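PDB 3RE9: sortase-like protein from Streptococcus suis, which probably acts as a class C sortase, a transpeptidase of the kind that covalently joins pilin subunits into surface pili, here captured in an open form. Local coordinates for residues Gln7-Asn10 / Glu11-Asn14; His41-Ile44 / Gly45-Glu48; Lys107-Ile110 / Gly111-Phe114. One frame throughout, in Å; residues are numbered along the deposited sequence.

Contact 1: Gln7-Asn10 / Glu11-Asn14; sequences QAFN and ESLN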
# COMPACT_ATOMS: atom_id res chain seq x y z
N GLN A 7 2.18 2.28 -13.70
CA GLN A 7 3.44 1.62 -14.01
C GLN A 7 4.51 2.68 -14.25
O GLN A 7 5.58 2.64 -13.63
CB GLN A 7 3.24 0.80 -15.30
CG GLN A 7 3.73 -0.64 -15.35
CD GLN A 7 2.81 -1.49 -16.25
OE1 GLN A 7 2.53 -1.11 -17.40
NE2 GLN A 7 2.30 -2.62 -15.70
N ALA A 8 4.23 3.64 -15.14
CA ALA A 8 5.12 4.77 -15.38
C ALA A 8 5.51 5.33 -14.02
O ALA A 8 6.70 5.40 -13.68
CB ALA A 8 4.44 5.84 -16.21
N PHE A 9 4.48 5.69 -13.23
CA PHE A 9 4.68 6.17 -11.87
C PHE A 9 5.62 5.30 -11.03
O PHE A 9 6.54 5.83 -10.41
CB PHE A 9 3.35 6.39 -11.14
CG PHE A 9 3.54 6.90 -9.74
CD1 PHE A 9 3.92 8.23 -9.52
CD2 PHE A 9 3.40 6.05 -8.64
CE1 PHE A 9 4.13 8.71 -8.23
CE2 PHE A 9 3.62 6.52 -7.35
CZ PHE A 9 3.99 7.86 -7.15
N ASN A 10 5.37 3.99 -11.02
CA ASN A 10 6.10 3.04 -10.17
C ASN A 10 7.56 2.90 -10.56
O ASN A 10 8.43 2.84 -9.70
CB ASN A 10 5.42 1.67 -10.12
CG ASN A 10 4.19 1.66 -9.22
OD1 ASN A 10 3.95 2.60 -8.42
ND2 ASN A 10 3.39 0.60 -9.32
N GLU A 11 7.82 2.87 -11.86
CA GLU A 11 9.17 2.95 -12.43
C GLU A 11 9.95 4.21 -12.02
O GLU A 11 11.18 4.18 -11.97
CB GLU A 11 9.11 2.86 -13.96
CG GLU A 11 8.63 1.51 -14.47
CD GLU A 11 8.40 1.48 -15.98
OE1 GLU A 11 9.07 2.25 -16.70
OE2 GLU A 11 7.53 0.70 -16.43
N SER A 12 9.23 5.31 -11.75
CA SER A 12 9.84 6.61 -11.48
C SER A 12 10.37 6.73 -10.04
O SER A 12 11.07 7.68 -9.71
CB SER A 12 8.86 7.76 -11.80
OG SER A 12 7.94 8.03 -10.76
N LEU A 13 10.02 5.78 -9.19
CA LEU A 13 10.46 5.81 -7.81
C LEU A 13 11.79 5.07 -7.68
O LEU A 13 12.79 5.64 -7.20
CB LEU A 13 9.41 5.18 -6.86
CG LEU A 13 7.95 5.67 -6.85
CD1 LEU A 13 7.12 4.83 -5.90
CD2 LEU A 13 7.81 7.15 -6.53
N ASN A 14 11.79 3.82 -8.17
CA ASN A 14 12.85 2.84 -7.90
C ASN A 14 14.30 3.24 -8.28
O ASN A 14 14.51 4.12 -9.12
CB ASN A 14 12.46 1.45 -8.44
CG ASN A 14 12.19 1.44 -9.94
OD1 ASN A 14 13.01 1.92 -10.73
ND2 ASN A 14 11.05 0.88 -10.32

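Contact 2: His41-Ile44 / Gly45-Glu48; sequences HEKI and GYVE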
# COMPACT_ATOMS: atom_id res chain seq x y z
N HIS A 41 -9.19 12.05 -4.21
CA HIS A 41 -9.32 10.97 -3.21
C HIS A 41 -9.84 9.69 -3.85
O HIS A 41 -10.69 8.98 -3.28
CB HIS A 41 -10.25 11.37 -2.05
CG HIS A 41 -9.99 12.75 -1.56
ND1 HIS A 41 -10.84 13.80 -1.82
CD2 HIS A 41 -8.95 13.27 -0.87
CE1 HIS A 41 -10.35 14.90 -1.30
NE2 HIS A 41 -9.21 14.60 -0.71
N GLU A 42 -9.32 9.43 -5.05
CA GLU A 42 -9.87 8.41 -5.92
C GLU A 42 -9.73 7.02 -5.36
O GLU A 42 -8.66 6.64 -4.89
CB GLU A 42 -9.20 8.48 -7.29
CG GLU A 42 -9.78 7.49 -8.29
CD GLU A 42 -9.40 7.80 -9.69
OE1 GLU A 42 -8.58 7.03 -10.24
OE2 GLU A 42 -9.89 8.82 -10.22
N LYS A 43 -10.82 6.26 -5.43
CA LYS A 43 -10.83 4.86 -4.98
C LYS A 43 -9.94 3.98 -5.87
O LYS A 43 -10.04 4.01 -7.09
CB LYS A 43 -12.27 4.33 -4.92
CG LYS A 43 -12.42 3.05 -4.15
CD LYS A 43 -13.77 2.44 -4.39
CE LYS A 43 -13.88 1.10 -3.68
NZ LYS A 43 -15.24 0.77 -3.19
N ILE A 44 -9.04 3.21 -5.25
CA ILE A 44 -8.17 2.32 -6.01
C ILE A 44 -8.70 0.89 -6.04
O ILE A 44 -8.63 0.21 -7.07
CB ILE A 44 -6.72 2.32 -5.49
CG1 ILE A 44 -6.04 3.68 -5.71
CG2 ILE A 44 -5.92 1.19 -6.18
CD1 ILE A 44 -4.69 3.81 -4.98
N GLY A 45 -9.22 0.42 -4.91
CA GLY A 45 -9.77 -0.95 -4.80
C GLY A 45 -10.06 -1.34 -3.36
O GLY A 45 -10.68 -0.59 -2.60
N TYR A 46 -9.60 -2.52 -2.97
CA TYR A 46 -9.84 -3.07 -1.63
C TYR A 46 -8.58 -3.76 -1.08
O TYR A 46 -7.81 -4.35 -1.82
CB TYR A 46 -11.04 -4.03 -1.65
CG TYR A 46 -12.38 -3.37 -1.95
CD1 TYR A 46 -12.83 -3.22 -3.26
CD2 TYR A 46 -13.19 -2.90 -0.91
CE1 TYR A 46 -14.05 -2.60 -3.53
CE2 TYR A 46 -14.40 -2.27 -1.16
CZ TYR A 46 -14.83 -2.13 -2.46
OH TYR A 46 -16.04 -1.51 -2.72
N VAL A 47 -8.38 -3.67 0.23
CA VAL A 47 -7.51 -4.61 0.92
C VAL A 47 -8.37 -5.53 1.79
O VAL A 47 -9.28 -5.09 2.48
CB VAL A 47 -6.33 -3.90 1.69
CG1 VAL A 47 -6.85 -2.95 2.78
CG2 VAL A 47 -5.28 -4.91 2.21
N GLU A 48 -8.10 -6.83 1.70
CA GLU A 48 -8.78 -7.83 2.52
C GLU A 48 -7.79 -8.60 3.37
O GLU A 48 -6.81 -9.13 2.85
CB GLU A 48 -9.51 -8.81 1.62
CG GLU A 48 -10.23 -9.92 2.38
CD GLU A 48 -10.97 -10.84 1.45
OE1 GLU A 48 -11.20 -10.43 0.28
OE2 GLU A 48 -11.31 -11.97 1.88

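Contact 3: Lys107-Ile110 / Gly111-Phe114; sequences KVKI and GDTF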
# COMPACT_ATOMS: atom_id res chain seq x y z
N LYS A 107 -3.03 -8.21 15.57
CA LYS A 107 -3.30 -9.63 15.61
C LYS A 107 -2.78 -10.40 14.39
O LYS A 107 -2.91 -11.63 14.33
CB LYS A 107 -4.80 -9.86 15.77
CG LYS A 107 -5.43 -9.25 17.04
CD LYS A 107 -6.97 -9.40 17.04
CE LYS A 107 -7.62 -8.63 18.21
NZ LYS A 107 -7.18 -7.14 18.40
N VAL A 108 -2.21 -9.70 13.41
CA VAL A 108 -1.67 -10.35 12.22
C VAL A 108 -0.34 -11.03 12.55
O VAL A 108 0.48 -10.46 13.26
CB VAL A 108 -1.52 -9.37 11.04
CG1 VAL A 108 -0.91 -10.08 9.84
CG2 VAL A 108 -2.86 -8.78 10.66
N LYS A 109 -0.16 -12.24 12.03
CA LYS A 109 1.05 -13.06 12.21
C LYS A 109 1.85 -13.23 10.91
O LYS A 109 1.33 -13.12 9.78
CB LYS A 109 0.74 -14.51 12.66
CG LYS A 109 -0.63 -14.82 13.23
CD LYS A 109 -0.80 -16.32 13.30
CE LYS A 109 -2.26 -16.69 13.49
NZ LYS A 109 -2.54 -16.75 14.97
N ILE A 110 3.11 -13.60 11.11
CA ILE A 110 3.96 -14.01 10.03
C ILE A 110 3.35 -15.31 9.48
O ILE A 110 2.89 -16.20 10.24
CB ILE A 110 5.45 -14.07 10.51
CG1 ILE A 110 5.96 -12.61 10.66
CG2 ILE A 110 6.30 -14.91 9.56
CD1 ILE A 110 7.41 -12.40 11.10
N GLY A 111 3.28 -15.40 8.15
CA GLY A 111 2.70 -16.57 7.52
C GLY A 111 1.30 -16.31 7.03
O GLY A 111 0.83 -17.06 6.19
N ASP A 112 0.64 -15.28 7.59
CA ASP A 112 -0.72 -14.85 7.19
C ASP A 112 -0.71 -14.13 5.84
O ASP A 112 0.27 -13.52 5.45
CB ASP A 112 -1.37 -13.93 8.23
CG ASP A 112 -1.79 -14.65 9.50
OD1 ASP A 112 -1.75 -15.92 9.52
OD2 ASP A 112 -2.16 -13.94 10.49
N THR A 113 -1.86 -14.19 5.18
CA THR A 113 -2.06 -13.73 3.83
C THR A 113 -3.03 -12.53 3.77
O THR A 113 -4.07 -12.51 4.45
CB THR A 113 -2.57 -14.91 2.97
OG1 THR A 113 -1.54 -15.90 2.91
CG2 THR A 113 -2.92 -14.49 1.56
N PHE A 114 -2.67 -11.52 2.98
CA PHE A 114 -3.60 -10.46 2.65
C PHE A 114 -3.64 -10.27 1.14
O PHE A 114 -2.73 -10.71 0.42
CB PHE A 114 -3.36 -9.18 3.46
CG PHE A 114 -2.06 -8.48 3.19
CD1 PHE A 114 -0.93 -8.75 3.99
CD2 PHE A 114 -1.96 -7.51 2.16
CE1 PHE A 114 0.31 -8.07 3.75
CE2 PHE A 114 -0.74 -6.85 1.91
CZ PHE A 114 0.39 -7.14 2.69

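Contact 1: Gln7-Asn10 / Glu11-Asn14
Glu11 N meets Gln7 O at 2.9 Å, a nearly linear bond (179°) of the i to i+4 kind that marks the last part of helix 3-11. One residue further on the pattern tightens. Ser12 N bonds weakly to Ala8 O and also to Phe9 O, the latter at 3.0 Å. Leu13 N follows with a weak bond to Asn10 O.

The hydroxyl of Ser12 reinforces this change. Ser12 OG donates to Phe9 O over 2.6 Å, tilted 19° from the carbonyl plane, and one oxygen is therefore gripped by two donors of a single residue. With chi1 at 83°, OG is placed between the backbone N and the carbonyl carbon of Ser12, folded back on the preceding turn. Arg31 of helix 21-39 holds the same OG by another hydrogen bond.

The apolar contact between the two segments is that of Phe9 with Leu13, whose side chains cross at a slant. Phe9 CZ lies 3.9 Å from Leu13 CD2, while the ring also meets Tyr34 and Leu79. Asn10 looks elsewhere: its OD1 accepts from Leu79 N, tying the helix to a loop. The Glu11 side chain extends back along the turn, its CG 3.4 Å from Gln7 O, and touches His27 of helix 21-39.

Shorter i to i+3 amide bonds are common at the C-terminal end of an alpha-helix, and the back-bonded serine hydroxyl, found anywhere along helices, here adds to them.

Contact 2: His41-Ile44 / Gly45-Glu48
Lys43 and Tyr46 make a local side-chain contact along the outer surface of strand 43-49, reaching past a classic beta bulge in the hairpin this strand forms with strand 54-60. At the bulge Ile44 and Gly45 both face Val58, and backbone hydrogen bonds join each of them to it. The extra residue upsets the strict alternation of side chains. Gly45 sits at phi 169° and psi -131°, a conformation open chiefly to glycine, while Ile44 turns its side chain inward against Met1, Leu79 and Pro80.

His41, with positive phi, is the C-prime residue of the Schellman motif that ends the preceding helix 21-39, and the chain leaves it to enter the eight-stranded sheet of the sortase fold. Glu42 next to it forms a salt bridge with Arg36.

Across the bulge, Lys43 sends its chain out with CG anti to the backbone N (chi1 -165°), extended as far as CE and bent at the final torsion. The side chain also touches Pro57 and Tyr59 of the partner strand. The ammonium group approaches the phenol oxygen at a slant to the ring. Lys43 NZ donates to Tyr46 OH, although the modelled separation of 2.5 Å is very short and its exact length doubtful. Just behind the ammonium, Lys43 CE passes 3.6 Å from Tyr46 CZ.

Contact 3: Lys107-Ile110 / Gly111-Phe114
Asp112 and Lys109 hold each other by two hydrogen bonds across a type II beta turn that runs from one to the other and leads into strand 113-117 of the sortase sheet. The backbone bond that closes the turn joins Asp112 N to Lys109 O at 3.2 Å. The second runs the opposite way: Lys109 N donates to Asp112 OD2 over 3.0 Å, fairly straight at 163°, and meets the carboxylate from above its plane. Main chain and side chain of Asp112 thus grip both polar atoms of the Lys109 backbone.

The other carboxylate oxygen, OD1, is used outside the turn, in a salt bridge with Lys51. This buried acid therefore has a partner for each oxygen, and the nearby positive charge would be expected to favour its ionised form. Its CG is anti to its own carbonyl carbon (chi1 -72°), which turns the carboxylate back toward the backbone N of Lys109.

At the corner stand Ile110 and Gly111. Gly111 has a phi of 103°, the conformation that makes glycine the usual third residue of a type II turn. Backbone bonds from Gly111 and Asp112 to Val127 tie the turn to strand 122-133.

Apolar contacts secure the turn on the sheet: Ile110 lies on Val127 and Ile130, and Val108 rests on Val127 and Ile52. The alkyl chain of Lys109 crosses the carboxylate obliquely, but its ammonium stays clear: NZ is 5.3 Å from Asp112 OD2, whereas Lys109 CG comes within 3.3 Å of that oxygen.

The three contacts follow in series from the N terminus, none nested in or crossing another. Contact 1 closes the last turn of helix 3-11, on the way into the loop before helix 21-39. After that helix, contact 2 bridges a bulge at the start of strand 43-49. Contact 3 closes the tight turn that opens strand 113-117. Contacts 1 and 3 lie on opposite sides of the chain's centre, with centres about 28 Å apart. Contacts 2 and 3 meet within one sheet, where their strands are neighbours: Glu48 O lies 3.5 Å from Phe114 CB. Leu79 serves contacts 1 and 2 alike, touching both Phe9 and Ile44.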